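Local coordinates for putative ABC transporter (Thermobispora bispora, PDB 4PE6), which probably binds a carbohydrate or related solute for an ABC transporter and holds a bound trihydroxybutanoic acid, at residues D260-A270 against Y308-F318. Sequence-based numbering, arbitrary orientation.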
loop_
_atom_site.group_PDB
_atom_site.type_symbol
_atom_site.label_atom_id
_atom_site.label_comp_id
_atom_site.label_asym_id
_atom_site.label_seq_id
_atom_site.Cartn_x
_atom_site.Cartn_y
_atom_site.Cartn_z
ATOM N N ASP A 260 -0.670 -3.574 -3.330
ATOM C CA ASP A 260 -1.288 -3.200 -4.604
ATOM C C ASP A 260 -2.128 -1.951 -4.460
ATOM O O ASP A 260 -3.143 -1.970 -3.767
ATOM C CB ASP A 260 -2.174 -4.363 -5.077
ATOM C CG ASP A 260 -2.926 -4.078 -6.370
ATOM O OD1 ASP A 260 -2.508 -3.231 -7.197
ATOM O OD2 ASP A 260 -3.956 -4.744 -6.572
ATOM N N PRO A 261 -1.712 -0.840 -5.109
ATOM C CA PRO A 261 -2.532 0.367 -5.058
ATOM C C PRO A 261 -3.931 0.161 -5.621
ATOM O O PRO A 261 -4.860 0.840 -5.193
ATOM C CB PRO A 261 -1.755 1.380 -5.924
ATOM C CG PRO A 261 -0.365 0.871 -5.955
ATOM C CD PRO A 261 -0.473 -0.631 -5.871
ATOM N N ALA A 262 -4.077 -0.771 -6.565
ATOM C CA ALA A 262 -5.347 -1.067 -7.161
ATOM C C ALA A 262 -6.283 -1.901 -6.288
ATOM O O ALA A 262 -7.307 -2.359 -6.746
ATOM C CB ALA A 262 -5.151 -1.702 -8.544
ATOM N N GLN A 263 -5.965 -2.073 -5.008
ATOM C CA GLN A 263 -6.999 -2.465 -4.074
ATOM C C GLN A 263 -8.209 -1.540 -4.145
ATOM O O GLN A 263 -9.323 -1.982 -3.896
ATOM C CB GLN A 263 -6.490 -2.486 -2.661
ATOM C CG GLN A 263 -5.604 -3.669 -2.330
ATOM C CD GLN A 263 -4.982 -3.492 -0.969
ATOM O OE1 GLN A 263 -5.521 -3.971 0.019
ATOM N NE2 GLN A 263 -3.840 -2.776 -0.905
ATOM N N SER A 264 -7.999 -0.262 -4.484
ATOM C CA SER A 264 -9.102 0.653 -4.635
ATOM C C SER A 264 -10.060 0.265 -5.776
ATOM O O SER A 264 -11.280 0.487 -5.686
ATOM C CB SER A 264 -8.591 2.089 -4.844
ATOM O OG SER A 264 -7.837 2.167 -6.046
ATOM N N VAL A 265 -9.495 -0.261 -6.856
ATOM C CA VAL A 265 -10.283 -0.667 -8.000
ATOM C C VAL A 265 -11.023 -1.959 -7.660
ATOM O O VAL A 265 -12.192 -2.118 -7.974
ATOM C CB VAL A 265 -9.391 -0.909 -9.218
ATOM C CG1 VAL A 265 -10.208 -1.447 -10.363
ATOM C CG2 VAL A 265 -8.690 0.379 -9.646
ATOM N N ALA A 266 -10.335 -2.881 -7.011
ATOM C CA ALA A 266 -10.997 -4.104 -6.542
ATOM C C ALA A 266 -12.133 -3.769 -5.566
ATOM O O ALA A 266 -13.168 -4.410 -5.576
ATOM C CB ALA A 266 -9.989 -5.037 -5.885
ATOM N N ALA A 267 -11.927 -2.764 -4.713
ATOM C CA ALA A 267 -12.963 -2.333 -3.765
ATOM C C ALA A 267 -14.184 -1.759 -4.502
ATOM O O ALA A 267 -15.314 -1.985 -4.096
ATOM C CB ALA A 267 -12.391 -1.313 -2.798
ATOM N N LEU A 268 -13.946 -1.045 -5.600
ATOM C CA LEU A 268 -15.033 -0.550 -6.450
ATOM C C LEU A 268 -15.881 -1.714 -6.967
ATOM O O LEU A 268 -17.108 -1.663 -6.921
ATOM C CB LEU A 268 -14.454 0.226 -7.639
ATOM C CG LEU A 268 -15.396 0.700 -8.739
ATOM C CD1 LEU A 268 -16.483 1.602 -8.195
ATOM C CD2 LEU A 268 -14.629 1.384 -9.855
ATOM N N TRP A 269 -15.228 -2.747 -7.495
ATOM C CA TRP A 269 -15.953 -3.907 -8.027
ATOM C C TRP A 269 -16.685 -4.647 -6.922
ATOM O O TRP A 269 -17.827 -5.048 -7.101
ATOM C CB TRP A 269 -15.042 -4.852 -8.793
ATOM C CG TRP A 269 -14.398 -4.192 -10.002
ATOM C CD1 TRP A 269 -13.080 -4.163 -10.295
ATOM C CD2 TRP A 269 -15.057 -3.470 -11.046
ATOM N NE1 TRP A 269 -12.858 -3.468 -11.466
ATOM C CE2 TRP A 269 -14.054 -3.016 -11.939
ATOM C CE3 TRP A 269 -16.395 -3.155 -11.315
ATOM C CZ2 TRP A 269 -14.346 -2.276 -13.088
ATOM C CZ3 TRP A 269 -16.693 -2.438 -12.479
ATOM C CH2 TRP A 269 -15.662 -1.985 -13.337
ATOM N N ALA A 270 -16.044 -4.804 -5.774
ATOM C CA ALA A 270 -16.735 -5.354 -4.607
ATOM C C ALA A 270 -18.008 -4.571 -4.263
ATOM O O ALA A 270 -19.074 -5.143 -4.054
ATOM C CB ALA A 270 -15.795 -5.395 -3.411
ATOM N N TYR A 308 3.133 3.769 -9.673
ATOM C CA TYR A 308 3.432 2.560 -8.927
ATOM C C TYR A 308 2.782 1.351 -9.611
ATOM O O TYR A 308 1.681 1.439 -10.169
ATOM C CB TYR A 308 2.934 2.695 -7.471
ATOM C CG TYR A 308 3.802 3.592 -6.625
ATOM C CD1 TYR A 308 3.912 4.955 -6.905
ATOM C CD2 TYR A 308 4.550 3.077 -5.568
ATOM C CE1 TYR A 308 4.703 5.780 -6.132
ATOM C CE2 TYR A 308 5.347 3.897 -4.787
ATOM C CZ TYR A 308 5.420 5.249 -5.074
ATOM O OH TYR A 308 6.194 6.079 -4.321
ATOM N N ALA A 309 3.465 0.218 -9.554
ATOM C CA ALA A 309 2.947 -1.027 -10.095
ATOM C C ALA A 309 1.648 -1.374 -9.376
ATOM O O ALA A 309 1.549 -1.251 -8.131
ATOM C CB ALA A 309 3.964 -2.150 -9.935
ATOM N N ALA A 310 0.670 -1.798 -10.163
ATOM C CA ALA A 310 -0.699 -2.035 -9.711
ATOM C C ALA A 310 -1.325 -3.143 -10.545
ATOM O O ALA A 310 -1.053 -3.224 -11.731
ATOM C CB ALA A 310 -1.506 -0.750 -9.837
ATOM N N TRP A 311 -2.137 -4.019 -9.944
ATOM C CA TRP A 311 -2.756 -5.075 -10.734
ATOM C C TRP A 311 -3.983 -4.505 -11.472
ATOM O O TRP A 311 -4.754 -3.724 -10.897
ATOM C CB TRP A 311 -3.138 -6.277 -9.867
ATOM C CG TRP A 311 -1.996 -6.950 -9.177
ATOM C CD1 TRP A 311 -1.872 -7.168 -7.833
ATOM C CD2 TRP A 311 -0.834 -7.516 -9.780
ATOM N NE1 TRP A 311 -0.705 -7.854 -7.562
ATOM C CE2 TRP A 311 -0.043 -8.064 -8.739
ATOM C CE3 TRP A 311 -0.375 -7.618 -11.103
ATOM C CZ2 TRP A 311 1.181 -8.685 -8.977
ATOM C CZ3 TRP A 311 0.834 -8.248 -11.333
ATOM C CH2 TRP A 311 1.598 -8.774 -10.274
ATOM N N PRO A 312 -4.148 -4.844 -12.758
ATOM C CA PRO A 312 -5.279 -4.294 -13.507
ATOM C C PRO A 312 -6.569 -5.088 -13.279
ATOM O O PRO A 312 -6.933 -5.954 -14.086
ATOM C CB PRO A 312 -4.800 -4.387 -14.969
ATOM C CG PRO A 312 -3.920 -5.598 -14.975
ATOM C CD PRO A 312 -3.256 -5.649 -13.620
ATOM N N TRP A 313 -7.260 -4.798 -12.185
ATOM C CA TRP A 313 -8.500 -5.505 -11.882
ATOM C C TRP A 313 -9.625 -5.081 -12.810
ATOM O O TRP A 313 -9.934 -3.898 -12.932
ATOM C CB TRP A 313 -8.916 -5.293 -10.417
ATOM C CG TRP A 313 -7.880 -5.731 -9.488
ATOM C CD1 TRP A 313 -7.048 -4.932 -8.773
ATOM C CD2 TRP A 313 -7.523 -7.079 -9.171
ATOM N NE1 TRP A 313 -6.186 -5.692 -8.036
ATOM C CE2 TRP A 313 -6.454 -7.018 -8.263
ATOM C CE3 TRP A 313 -8.001 -8.336 -9.574
ATOM C CZ2 TRP A 313 -5.854 -8.155 -7.731
ATOM C CZ3 TRP A 313 -7.395 -9.478 -9.055
ATOM C CH2 TRP A 313 -6.337 -9.380 -8.135
ATOM N N THR A 314 -10.182 -6.053 -13.510
ATOM C CA THR A 314 -11.447 -5.901 -14.188
ATOM C C THR A 314 -12.482 -6.483 -13.238
ATOM O O THR A 314 -12.152 -7.182 -12.282
ATOM C CB THR A 314 -11.478 -6.671 -15.515
ATOM O OG1 THR A 314 -11.194 -8.059 -15.278
ATOM C CG2 THR A 314 -10.451 -6.094 -16.506
ATOM N N ARG A 315 -13.741 -6.193 -13.502
ATOM C CA ARG A 315 -14.801 -6.792 -12.740
ATOM C C ARG A 315 -14.705 -8.330 -12.797
ATOM O O ARG A 315 -14.903 -9.011 -11.784
ATOM C CB ARG A 315 -16.147 -6.298 -13.255
ATOM C CG ARG A 315 -17.227 -6.432 -12.217
ATOM C CD ARG A 315 -18.548 -5.847 -12.671
ATOM N NE ARG A 315 -19.457 -5.809 -11.538
ATOM C CZ ARG A 315 -20.696 -5.341 -11.562
ATOM N NH1 ARG A 315 -21.219 -4.861 -12.679
ATOM N NH2 ARG A 315 -21.410 -5.353 -10.447
ATOM N N GLU A 316 -14.358 -8.866 -13.966
ATOM C CA GLU A 316 -14.201 -10.311 -14.119
ATOM C C GLU A 316 -13.010 -10.890 -13.325
ATOM O O GLU A 316 -13.143 -11.921 -12.651
ATOM C CB GLU A 316 -14.097 -10.688 -15.618
ATOM C CG GLU A 316 -14.673 -12.061 -15.933
ATOM C CD GLU A 316 -16.064 -12.264 -15.336
ATOM O OE1 GLU A 316 -16.996 -11.508 -15.705
ATOM O OE2 GLU A 316 -16.227 -13.168 -14.478
ATOM N N LEU A 317 -11.855 -10.223 -13.383
ATOM C CA LEU A 317 -10.695 -10.680 -12.600
ATOM C C LEU A 317 -10.981 -10.582 -11.110
ATOM O O LEU A 317 -10.608 -11.468 -10.352
ATOM C CB LEU A 317 -9.413 -9.910 -12.952
ATOM C CG LEU A 317 -8.793 -10.257 -14.314
ATOM C CD1 LEU A 317 -7.620 -9.327 -14.615
ATOM C CD2 LEU A 317 -8.348 -11.717 -14.385
ATOM N N PHE A 318 -11.668 -9.518 -10.700
ATOM C CA PHE A 318 -12.125 -9.399 -9.314
ATOM C C PHE A 318 -12.933 -10.627 -8.877
ATOM O O PHE A 318 -12.610 -11.266 -7.880
ATOM C CB PHE A 318 -12.960 -8.135 -9.109
ATOM C CG PHE A 318 -13.707 -8.128 -7.811
ATOM C CD1 PHE A 318 -13.046 -7.872 -6.633
ATOM C CD2 PHE A 318 -15.063 -8.424 -7.771
ATOM C CE1 PHE A 318 -13.713 -7.903 -5.421
ATOM C CE2 PHE A 318 -15.736 -8.452 -6.565
ATOM C CZ PHE A 318 -15.065 -8.180 -5.390
#
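In this periplasmic-binding-protein fold, the turn and first part of helix 263-275 pack against an extended chain, 308-314, and the start of helix 315-327. Asp-260 joins the two at the turn. Asp-260 OD1 accepts from Trp-311 N at 2.9 Å, a bond that comes in from above the carboxylate plane. Asp-260 OD2 accepts from Trp-313 NE1 at 2.8 Å, almost straight at 169° and in the plane of the indole. With CG anti to the backbone N (chi1 178°), the carboxylate is carried across to both donors. OD2 also lies at the edge of the Trp-311 ring, whose own NE1 bonds to Ile-288 O.

Trp-313 is covered on both faces. Ala-266 CB makes a CH-pi contact over the Trp-313 five-membered ring, 4.3 Å from its centroid, and Trp-311 CB lies against the opposite face. The backbone O of Trp-313 accepts a longer bond from Trp-269 NE1 at 3.3 Å, with the donor well above the carbonyl plane.

Further along, the Trp-269 indole lies against the start of helix 315-327. Arg-315 CB makes a CH-pi contact over the Trp-269 six-membered ring, 3.8 Å from its centroid. The extended arginine chain continues past CE3, and its guanidinium reaches Asp-273 and Glu-276 in salt bridges. Phe-318 turns one ring face to Trp-269 CB and Ala-270 N, and Phe-318 CZ comes within 3.5 Å of Ala-270 CB.

At the other end, Pro-261 CG packs on Tyr-308 CB; the Tyr-308 side chain lies about 7 Å from the bound trihydroxybutanoic acid. Pro-261 also touches the pocket residue Trp-32. The N-H donors, with a weaker one from Ala-262 N to OD1, would be expected to favour a charged Asp-260 carboxylate. Together they fix both oxygens. Around these polar bonds Trp-269, Trp-313 and Phe-318 pack on alanines and the arginine chain, joining helix 263-275 to the loop and first turn of 315-327.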